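Local coordinates for Ydr267cp (Saccharomyces cerevisiae, PDB 2HES), which acts as an essential component of the cytosolic iron-sulfur protein assembly machinery, required for the maturation of iron-sulfur proteins outside the mitochondria, at residues Gln252-Ala257 against Val267-Val272; Leu291-Tyr296 against Leu312-Asp317. One frame throughout, in Å; residues are numbered along the deposited sequence.

Interaction 1: residues Gln252-Ala257 against Val267-Val272; sequences QVYNVA and VGADGV
Val253 and Gly268 face each other as an antiparallel non-hydrogen-bonded pair, with CA atoms 4.3 Å apart, and the next pair, Asn255 with Val267, is hydrogen-bonded, so that Tyr254 and Asn255 together face Val267, a classic beta bulge. The carbonyl of Val267 receives both bulge amides: Tyr254 N lies 2.9 Å from Val267 O, while Asn255 N makes a longer, weak bond to that oxygen. Val267 N returns a bond of 3.0 Å to Asn255 O, and at the open end of the hairpin Ala269 N reaches Gln252 O at 3.1 Å. Gly268 suits this spot, since a beta carbon would collide with Gln252 O.

Ala269, at the start of the turn, sends its methyl between two side chains. Tyr254 CE2 meets Ala269 CB obliquely at 3.6 Å, and Gln252 OE1 presses on the same methyl at 3.1 Å, a tight approach. The tyrosine comes to lie beside the turn because its CG sits next to the backbone N (chi1 -76°); its hydroxyl bonds Glu297 and its ring packs edge-to-face with Trp201. Replacing Tyr254 by an alanine would probably uncover one flank of the Ala269 methyl and leave Glu297 without its hydroxyl partner. Further along, Val267 CG2, wedged between its own backbone N and carbonyl carbon, rests on Asn255 CB at 3.7 Å, whereas the amide oxygen of Asn255 turns to Val301 N in the adjacent blade.

Here the bulge joins the two innermost strands of a propeller blade. Doubling the donors on one carbonyl keeps the extra residue's amide satisfied, and the polar ends of Tyr254 and Asn255 point past the hairpin to the next blade, tying this hairpin to its neighbour.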
# COMPACT_ATOMS: atom_id res chain seq x y z
N GLN A 252 11.44 -9.32 9.07
CA GLN A 252 10.88 -8.67 7.83
C GLN A 252 9.82 -7.64 8.24
O GLN A 252 8.93 -7.98 9.02
CB GLN A 252 10.14 -9.65 6.89
CG GLN A 252 10.97 -10.70 6.20
CD GLN A 252 10.99 -12.02 6.93
OE1 GLN A 252 10.82 -12.08 8.14
NE2 GLN A 252 11.22 -13.09 6.19
N VAL A 253 9.89 -6.42 7.72
CA VAL A 253 8.81 -5.45 7.97
C VAL A 253 7.98 -5.42 6.69
O VAL A 253 8.43 -4.90 5.66
CB VAL A 253 9.34 -4.05 8.25
CG1 VAL A 253 8.17 -3.12 8.51
CG2 VAL A 253 10.21 -4.06 9.52
N TYR A 254 6.80 -6.06 6.71
CA TYR A 254 6.07 -6.26 5.48
C TYR A 254 5.18 -5.08 5.06
O TYR A 254 4.77 -5.04 3.92
CB TYR A 254 5.15 -7.48 5.61
CG TYR A 254 5.84 -8.84 5.52
CD1 TYR A 254 6.92 -9.07 4.66
CD2 TYR A 254 5.35 -9.93 6.26
CE1 TYR A 254 7.54 -10.35 4.59
CE2 TYR A 254 5.95 -11.19 6.16
CZ TYR A 254 7.01 -11.41 5.32
OH TYR A 254 7.57 -12.70 5.27
N ASN A 255 4.83 -4.23 5.99
CA ASN A 255 3.96 -3.08 5.63
C ASN A 255 4.12 -1.88 6.58
O ASN A 255 4.28 -2.03 7.79
CB ASN A 255 2.48 -3.59 5.57
CG ASN A 255 1.66 -2.99 4.42
OD1 ASN A 255 0.60 -2.47 4.65
ND2 ASN A 255 2.15 -3.12 3.18
N VAL A 256 4.07 -0.68 6.01
CA VAL A 256 4.01 0.53 6.80
C VAL A 256 2.90 1.42 6.31
O VAL A 256 2.53 1.37 5.11
CB VAL A 256 5.37 1.33 6.74
CG1 VAL A 256 6.51 0.53 7.35
CG2 VAL A 256 5.71 1.66 5.28
N ALA A 257 2.41 2.27 7.20
CA ALA A 257 1.31 3.22 6.90
C ALA A 257 1.48 4.48 7.70
O ALA A 257 1.74 4.43 8.93
CB ALA A 257 -0.04 2.56 7.23
N VAL A 267 4.04 -3.32 10.49
CA VAL A 267 3.79 -4.73 10.82
C VAL A 267 4.79 -5.65 10.21
O VAL A 267 5.28 -5.43 9.08
CB VAL A 267 2.32 -5.17 10.44
CG1 VAL A 267 1.30 -4.37 11.19
CG2 VAL A 267 2.09 -5.13 8.90
N GLY A 268 5.03 -6.78 10.89
CA GLY A 268 6.07 -7.66 10.43
C GLY A 268 5.74 -9.14 10.40
O GLY A 268 4.67 -9.58 10.90
N ALA A 269 6.67 -9.90 9.83
CA ALA A 269 6.64 -11.36 9.84
C ALA A 269 6.56 -11.89 11.26
O ALA A 269 6.06 -13.02 11.50
CB ALA A 269 7.88 -11.93 9.14
N ASP A 270 7.05 -11.09 12.20
CA ASP A 270 7.13 -11.47 13.62
C ASP A 270 5.83 -11.35 14.41
O ASP A 270 5.76 -11.71 15.59
CB ASP A 270 8.26 -10.71 14.32
CG ASP A 270 8.01 -9.19 14.43
OD1 ASP A 270 7.11 -8.65 13.74
OD2 ASP A 270 8.75 -8.53 15.21
N GLY A 271 4.78 -10.82 13.76
CA GLY A 271 3.50 -10.70 14.40
C GLY A 271 3.32 -9.48 15.27
O GLY A 271 2.34 -9.40 16.01
N VAL A 272 4.23 -8.51 15.15
CA VAL A 272 4.14 -7.28 15.91
C VAL A 272 3.51 -6.12 15.11
O VAL A 272 3.80 -5.95 13.96
CB VAL A 272 5.54 -6.81 16.41
CG1 VAL A 272 5.40 -5.56 17.21
CG2 VAL A 272 6.15 -7.91 17.28

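Interaction 2: residues Leu291-Tyr296 against Leu312-Asp317; sequences LCHGVY and LATGGD
The imidazole of His293 reaches from a loop to the backbone and hydroxyl of strand 312-316, and carries the largest share of the contact. Its NE2 lies 2.9 Å from Thr314 OG1, which approaches at the ring edge, near its plane, in a fairly straight hydrogen bond. Thr314 can meet it because OG1 stands between the backbone N and carbonyl carbon (chi1 54°). Further up the strand the ring runs along bare backbone: CE1 is 3.3 Å from Gly316 N and ND1 is 3.5 Å from Gly316 CA. A beta carbon on Gly316 would run into ND1, so the missing side chain is what admits the ring.

Tyr296 and Asp317 form the outer part of the contact. Tyr296 CD1 touches Asp317 CB at 3.9 Å, so it is the methylene that meets the ring, with the ring and carboxylate planes 74° apart; Asp317 OD1 instead accepts from Asn299 ND2. A type II' turn from His293 to Tyr296, with Gly294 at its second position, sets His293 against the strand and Tyr296 against Asp317 just past its end. It is closed by Tyr296 N bonding His293 O at 3.0 Å.

Beyond the two segments, His293 ND1 bonds Asp318 OD1 and Thr314 OG1 bonds Trp324 NE1. The resulting Asp-His-Thr-Trp chain is the structural tetrad characteristic of WD40 blades, spanning the loop before the first strand, the second strand, the following turn and the third strand. With both ring nitrogens engaged, the histidine's rotation is fixed, and the polar groups of the buried His293 and Thr314 are satisfied, each passing on to a partner outside the two segments.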
# COMPACT_ATOMS: atom_id res chain seq x y z
N LEU A 291 2.08 -10.74 18.92
CA LEU A 291 1.11 -11.80 18.59
C LEU A 291 -0.25 -11.25 18.18
O LEU A 291 -1.31 -11.71 18.67
CB LEU A 291 0.97 -12.79 19.77
CG LEU A 291 2.29 -13.32 20.31
CD1 LEU A 291 2.00 -14.24 21.46
CD2 LEU A 291 3.11 -14.02 19.23
N CYS A 292 -0.24 -10.26 17.28
CA CYS A 292 -1.50 -9.63 16.90
C CYS A 292 -2.37 -10.55 16.04
O CYS A 292 -3.58 -10.37 16.03
CB CYS A 292 -1.24 -8.29 16.20
SG CYS A 292 -0.65 -7.05 17.33
N HIS A 293 -1.75 -11.48 15.32
CA HIS A 293 -2.44 -12.53 14.55
C HIS A 293 -2.05 -13.90 15.07
O HIS A 293 -1.81 -14.82 14.32
CB HIS A 293 -2.19 -12.38 13.05
CG HIS A 293 -2.96 -11.26 12.45
ND1 HIS A 293 -3.98 -11.45 11.54
CD2 HIS A 293 -2.94 -9.93 12.72
CE1 HIS A 293 -4.53 -10.28 11.26
NE2 HIS A 293 -3.91 -9.34 11.95
N GLY A 294 -1.98 -14.02 16.39
CA GLY A 294 -1.51 -15.26 17.01
C GLY A 294 -0.11 -15.58 16.57
O GLY A 294 0.79 -14.73 16.67
N VAL A 295 0.08 -16.78 16.03
CA VAL A 295 1.37 -17.24 15.54
C VAL A 295 1.68 -16.79 14.08
O VAL A 295 2.76 -17.13 13.54
CB VAL A 295 1.47 -18.79 15.67
CG1 VAL A 295 0.50 -19.48 14.73
CG2 VAL A 295 2.89 -19.25 15.41
N TYR A 296 0.76 -16.03 13.48
CA TYR A 296 0.80 -15.73 12.05
C TYR A 296 1.51 -14.43 11.63
O TYR A 296 1.43 -13.40 12.31
CB TYR A 296 -0.63 -15.76 11.47
CG TYR A 296 -1.23 -17.16 11.50
CD1 TYR A 296 -1.01 -18.05 10.45
CD2 TYR A 296 -2.01 -17.58 12.57
CE1 TYR A 296 -1.56 -19.34 10.46
CE2 TYR A 296 -2.56 -18.87 12.60
CZ TYR A 296 -2.32 -19.74 11.55
OH TYR A 296 -2.86 -21.01 11.55
N LEU A 312 -6.88 1.15 13.52
CA LEU A 312 -5.94 0.40 12.69
C LEU A 312 -6.56 -0.89 12.20
O LEU A 312 -7.22 -1.61 12.96
CB LEU A 312 -4.61 0.12 13.43
CG LEU A 312 -3.73 1.35 13.65
CD1 LEU A 312 -2.97 1.33 14.98
CD2 LEU A 312 -2.79 1.48 12.46
N ALA A 313 -6.33 -1.22 10.95
CA ALA A 313 -6.65 -2.57 10.49
C ALA A 313 -5.38 -3.32 10.14
O ALA A 313 -4.47 -2.74 9.50
CB ALA A 313 -7.58 -2.51 9.29
N THR A 314 -5.32 -4.60 10.53
CA THR A 314 -4.22 -5.46 10.17
C THR A 314 -4.73 -6.71 9.51
O THR A 314 -5.76 -7.28 9.94
CB THR A 314 -3.35 -5.89 11.41
OG1 THR A 314 -4.20 -6.47 12.41
CG2 THR A 314 -2.65 -4.71 11.99
N GLY A 315 -4.02 -7.15 8.47
CA GLY A 315 -4.30 -8.38 7.74
C GLY A 315 -3.17 -9.41 7.76
O GLY A 315 -2.01 -9.11 7.42
N GLY A 316 -3.51 -10.65 8.10
CA GLY A 316 -2.49 -11.65 8.41
C GLY A 316 -2.64 -12.97 7.68
O GLY A 316 -3.62 -13.18 6.95
N ASP A 317 -1.67 -13.87 7.87
CA ASP A 317 -1.59 -15.13 7.13
C ASP A 317 -2.72 -16.09 7.56
O ASP A 317 -2.91 -17.13 6.94
CB ASP A 317 -0.21 -15.82 7.31
CG ASP A 317 0.84 -15.41 6.22
OD1 ASP A 317 0.51 -14.62 5.33
OD2 ASP A 317 2.00 -15.93 6.22

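Following the chain, interaction 1 closes first: residues 252-257 begin the innermost strand of the sixth WD repeat's blade, and 267-272 come back along it and enter the next turn. Strands 273-279 and 282-289 complete that sheet before 291-296 opens interaction 2, which closes when 312-317 returns beside it after strand 298-303. The contacts thus run in series and neither nests nor crosses. They nevertheless meet in space, their centres about 9 Å apart: Gly271 O and Cys292 N are 3.0 Å apart, a probable hydrogen bond, and Val267 CG1 packs on Thr314 CG2. Together they tie neighbouring blades, the second of which incorporates the N-terminal strand 5-11 and closes the ring.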